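PDB 2H5N: Co-chaperone DjlA N-terminal domain-containing protein from Porphyromonas gingivalis, which is of unknown function but binds magnesium and has a TerB-like domain, probably related to the N-terminal domain of the co-chaperone DjlA. Local coordinates for residues A[18-29]-A[43-52]. Sequence-based numbering, arbitrary orientation.
Sequences LTAIIKMAKSMV and MTREFMRFGI. With MG (magnesium ion), chain E.
The ring of F47 is held between two isoleucines: CB of I22 lies over one face, toward the rim and 4.2 Å from the ring centroid in a CH-pi contact, while CD1 of I52 covers the opposite face. With CG anti to the backbone N (chi1 -170°), the F47 side chain points at helix 18-29, and its CZ comes 3.3 Å from the carbonyl O of L18, an oblique approach to an oxygen already used by the helical bond from I22 N. The F50 ring carries CG2 of I21 over one face and has F47 CA at its edge, in the ring plane; the other branch of I21 adds CD1 at 3.7 Å from F50 CE1. L18 divides its two methyls, CD2 packing on F50 CB and CD1 lying 3.6 Å from I52 CG2. At the other end M43 stretches out toward helix 18-29 before bending at chi3 (81°). Its CG meets both A25 CB and I22 CD1.

Such a pair illustrates how apolar side chains can carry nearly all of a contact between a helix and a second helix with its following turn: the axes of 18-29 and 43-47 come no closer than 11.3 Å, at 156°, nearly antiparallel. Y90 of helix 81-94 touches I21 and I22, and Y86 meets F50 edge-to-face. V29, whose CG2 lies 4.4 Å from M43 SD, binds magnesium through its carbonyl O at 2.4 Å, together with D32 OD1 and K34 O. This is the packing of an antiparallel helical hairpin in the all-helical TerB fold, with the metal site where the first helix gives way to its connecting loop.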
loop_
_atom_site.group_PDB
_atom_site.type_symbol
_atom_site.label_atom_id
_atom_site.label_comp_id
_atom_site.label_asym_id
_atom_site.label_seq_id
_atom_site.Cartn_x
_atom_site.Cartn_y
_atom_site.Cartn_z
ATOM N N LEU A 18 -19.198 -5.185 -9.333
ATOM C CA LEU A 18 -18.949 -3.900 -8.718
ATOM C C LEU A 18 -17.730 -3.912 -7.797
ATOM O O LEU A 18 -16.934 -2.983 -7.808
ATOM C CB LEU A 18 -20.193 -3.459 -7.924
ATOM C CG LEU A 18 -21.418 -3.012 -8.756
ATOM C CD1 LEU A 18 -22.620 -2.727 -7.811
ATOM C CD2 LEU A 18 -21.133 -1.757 -9.574
ATOM N N THR A 19 -17.608 -4.964 -6.976
ATOM C CA THR A 19 -16.451 -5.161 -6.116
ATOM C C THR A 19 -15.176 -5.240 -6.983
ATOM O O THR A 19 -14.130 -4.686 -6.630
ATOM C CB THR A 19 -16.650 -6.467 -5.285
ATOM O OG1 THR A 19 -17.884 -6.365 -4.530
ATOM C CG2 THR A 19 -15.520 -6.670 -4.331
ATOM N N ALA A 20 -15.270 -5.951 -8.105
ATOM C CA ALA A 20 -14.151 -6.082 -9.050
ATOM C C ALA A 20 -13.697 -4.759 -9.653
ATOM O O ALA A 20 -12.482 -4.500 -9.775
ATOM C CB ALA A 20 -14.507 -7.093 -10.165
ATOM N N ILE A 21 -14.674 -3.943 -10.072
ATOM C CA ILE A 21 -14.408 -2.614 -10.606
ATOM C C ILE A 21 -13.623 -1.753 -9.614
ATOM O O ILE A 21 -12.552 -1.206 -9.940
ATOM C CB ILE A 21 -15.736 -1.903 -11.021
ATOM C CG1 ILE A 21 -16.337 -2.638 -12.252
ATOM C CG2 ILE A 21 -15.510 -0.365 -11.280
ATOM C CD1 ILE A 21 -17.761 -2.250 -12.582
ATOM N N ILE A 22 -14.126 -1.681 -8.397
ATOM C CA ILE A 22 -13.474 -0.893 -7.363
ATOM C C ILE A 22 -12.074 -1.439 -6.947
ATOM O O ILE A 22 -11.169 -0.650 -6.701
ATOM C CB ILE A 22 -14.453 -0.525 -6.172
ATOM C CG1 ILE A 22 -13.916 0.689 -5.431
ATOM C CG2 ILE A 22 -14.645 -1.653 -5.166
ATOM C CD1 ILE A 22 -13.958 1.989 -6.251
ATOM N N LYS A 23 -11.887 -2.762 -6.965
ATOM C CA LYS A 23 -10.575 -3.409 -6.741
ATOM C C LYS A 23 -9.554 -3.055 -7.864
ATOM O O LYS A 23 -8.358 -2.833 -7.607
ATOM C CB LYS A 23 -10.785 -4.939 -6.638
ATOM C CG LYS A 23 -9.567 -5.837 -6.319
ATOM C CD LYS A 23 -8.972 -5.494 -4.939
ATOM C CE LYS A 23 -8.134 -6.616 -4.309
ATOM N NZ LYS A 23 -8.274 -6.693 -2.782
ATOM N N MET A 24 -10.032 -2.961 -9.094
ATOM C CA MET A 24 -9.162 -2.536 -10.198
ATOM C C MET A 24 -8.714 -1.082 -10.032
ATOM O O MET A 24 -7.549 -0.761 -10.236
ATOM C CB MET A 24 -9.810 -2.813 -11.570
ATOM C CG MET A 24 -9.981 -4.353 -11.875
ATOM S SD MET A 24 -8.399 -5.250 -12.026
ATOM C CE MET A 24 -8.152 -5.768 -10.307
ATOM N N ALA A 25 -9.633 -0.240 -9.583
ATOM C CA ALA A 25 -9.404 1.182 -9.354
ATOM C C ALA A 25 -8.437 1.430 -8.216
ATOM O O ALA A 25 -7.530 2.263 -8.340
ATOM C CB ALA A 25 -10.737 1.888 -9.090
ATOM N N LYS A 26 -8.636 0.728 -7.103
ATOM C CA LYS A 26 -7.645 0.692 -6.024
ATOM C C LYS A 26 -6.223 0.256 -6.469
ATOM O O LYS A 26 -5.209 0.876 -6.108
ATOM C CB LYS A 26 -8.146 -0.198 -4.913
ATOM C CG LYS A 26 -9.083 0.513 -3.904
ATOM C CD LYS A 26 -9.588 -0.506 -2.877
ATOM C CE LYS A 26 -10.508 0.135 -1.900
ATOM N NZ LYS A 26 -10.766 -0.688 -0.651
ATOM N N SER A 27 -6.148 -0.835 -7.205
ATOM C CA SER A 27 -4.872 -1.381 -7.619
ATOM C C SER A 27 -4.154 -0.365 -8.490
ATOM O O SER A 27 -2.959 -0.137 -8.323
ATOM C CB SER A 27 -5.068 -2.702 -8.375
ATOM O OG SER A 27 -5.887 -3.610 -7.643
ATOM N N MET A 28 -4.879 0.238 -9.436
ATOM C CA MET A 28 -4.288 1.237 -10.348
ATOM C C MET A 28 -3.712 2.437 -9.582
ATOM O O MET A 28 -2.539 2.775 -9.803
ATOM C CB MET A 28 -5.287 1.656 -11.433
ATOM C CG MET A 28 -4.811 2.687 -12.486
ATOM S SD MET A 28 -6.054 3.171 -13.706
ATOM C CE MET A 28 -7.177 4.074 -12.626
ATOM N N VAL A 29 -4.500 3.020 -8.660
ATOM C CA VAL A 29 -4.081 4.213 -7.891
ATOM C C VAL A 29 -3.016 3.936 -6.815
ATOM O O VAL A 29 -2.266 4.840 -6.451
ATOM C CB VAL A 29 -5.292 5.051 -7.216
ATOM C CG1 VAL A 29 -6.268 5.582 -8.252
ATOM C CG2 VAL A 29 -6.038 4.268 -6.184
ATOM N N MET A 43 -12.573 8.635 -7.837
ATOM C CA MET A 43 -12.836 7.184 -7.784
ATOM C C MET A 43 -14.195 6.898 -7.102
ATOM O O MET A 43 -15.055 6.203 -7.658
ATOM C CB MET A 43 -11.672 6.439 -7.086
ATOM C CG MET A 43 -11.709 4.862 -7.108
ATOM S SD MET A 43 -10.452 4.099 -6.055
ATOM C CE MET A 43 -11.280 4.248 -4.501
ATOM N N THR A 44 -14.402 7.422 -5.901
ATOM C CA THR A 44 -15.650 7.096 -5.239
ATOM C C THR A 44 -16.850 7.834 -5.856
ATOM O O THR A 44 -17.912 7.264 -5.961
ATOM C CB THR A 44 -15.571 7.325 -3.736
ATOM O OG1 THR A 44 -15.068 8.633 -3.498
ATOM C CG2 THR A 44 -14.610 6.280 -3.080
ATOM N N ARG A 45 -16.679 9.093 -6.256
ATOM C CA ARG A 45 -17.795 9.878 -6.836
ATOM C C ARG A 45 -18.277 9.211 -8.136
ATOM O O ARG A 45 -19.459 8.936 -8.293
ATOM C CB ARG A 45 -17.376 11.324 -7.084
ATOM C CG ARG A 45 -18.487 12.243 -7.543
ATOM C CD ARG A 45 -17.940 13.651 -7.740
ATOM N NE ARG A 45 -17.095 13.753 -8.938
ATOM C CZ ARG A 45 -15.796 14.086 -8.955
ATOM N NH1 ARG A 45 -15.133 14.371 -7.825
ATOM N NH2 ARG A 45 -15.155 14.139 -10.124
ATOM N N GLU A 46 -17.345 8.892 -9.036
ATOM C CA GLU A 46 -17.708 8.310 -10.318
ATOM C C GLU A 46 -18.187 6.859 -10.259
ATOM O O GLU A 46 -18.896 6.418 -11.162
ATOM C CB GLU A 46 -16.568 8.486 -11.330
ATOM C CG GLU A 46 -16.234 9.969 -11.613
ATOM C CD GLU A 46 -17.404 10.724 -12.255
ATOM O OE1 GLU A 46 -17.960 10.208 -13.230
ATOM O OE2 GLU A 46 -17.766 11.820 -11.785
ATOM N N PHE A 47 -17.806 6.124 -9.202
ATOM C CA PHE A 47 -18.310 4.764 -8.941
ATOM C C PHE A 47 -19.853 4.733 -8.834
ATOM O O PHE A 47 -20.495 3.763 -9.232
ATOM C CB PHE A 47 -17.669 4.183 -7.669
ATOM C CG PHE A 47 -17.930 2.720 -7.452
ATOM C CD1 PHE A 47 -17.751 1.789 -8.484
ATOM C CD2 PHE A 47 -18.279 2.247 -6.188
ATOM C CE1 PHE A 47 -17.963 0.424 -8.274
ATOM C CE2 PHE A 47 -18.477 0.853 -5.960
ATOM C CZ PHE A 47 -18.317 -0.050 -7.011
ATOM N N MET A 48 -20.433 5.800 -8.299
ATOM C CA MET A 48 -21.872 5.911 -8.220
ATOM C C MET A 48 -22.545 5.837 -9.597
ATOM O O MET A 48 -23.686 5.374 -9.702
ATOM C CB MET A 48 -22.210 7.219 -7.556
ATOM C CG MET A 48 -21.416 7.379 -6.311
ATOM S SD MET A 48 -22.571 7.155 -5.014
ATOM C CE MET A 48 -23.076 8.867 -4.934
ATOM N N ARG A 49 -21.837 6.251 -10.649
ATOM C CA ARG A 49 -22.420 6.227 -11.996
ATOM C C ARG A 49 -22.700 4.808 -12.440
ATOM O O ARG A 49 -23.381 4.594 -13.435
ATOM C CB ARG A 49 -21.517 6.908 -13.006
ATOM C CG ARG A 49 -21.305 8.369 -12.721
ATOM C CD ARG A 49 -21.887 9.172 -13.791
ATOM N NE ARG A 49 -21.694 10.589 -13.534
ATOM C CZ ARG A 49 -22.306 11.549 -14.214
ATOM N NH1 ARG A 49 -22.070 12.817 -13.907
ATOM N NH2 ARG A 49 -23.155 11.241 -15.194
ATOM N N PHE A 50 -22.191 3.849 -11.677
ATOM C CA PHE A 50 -22.413 2.414 -11.941
ATOM C C PHE A 50 -23.738 1.890 -11.413
ATOM O O PHE A 50 -24.060 0.706 -11.593
ATOM C CB PHE A 50 -21.247 1.580 -11.425
ATOM C CG PHE A 50 -20.041 1.641 -12.316
ATOM C CD1 PHE A 50 -19.935 0.803 -13.410
ATOM C CD2 PHE A 50 -19.021 2.552 -12.071
ATOM C CE1 PHE A 50 -18.808 0.841 -14.235
ATOM C CE2 PHE A 50 -17.905 2.619 -12.888
ATOM C CZ PHE A 50 -17.795 1.771 -13.981
ATOM N N GLY A 51 -24.473 2.768 -10.733
ATOM C CA GLY A 51 -25.866 2.547 -10.427
ATOM C C GLY A 51 -26.162 2.117 -9.022
ATOM O O GLY A 51 -27.108 1.372 -8.780
ATOM N N ILE A 52 -25.352 2.577 -8.084
ATOM C CA ILE A 52 -25.585 2.269 -6.664
ATOM C C ILE A 52 -25.923 3.523 -5.867
ATOM O O ILE A 52 -25.571 4.632 -6.272
ATOM C CB ILE A 52 -24.381 1.590 -5.977
ATOM C CG1 ILE A 52 -23.138 2.503 -6.011
ATOM C CG2 ILE A 52 -24.184 0.198 -6.515
ATOM C CD1 ILE A 52 -22.119 2.156 -7.110
HETATM MG MG MG E . -0.742 6.730 -6.219
#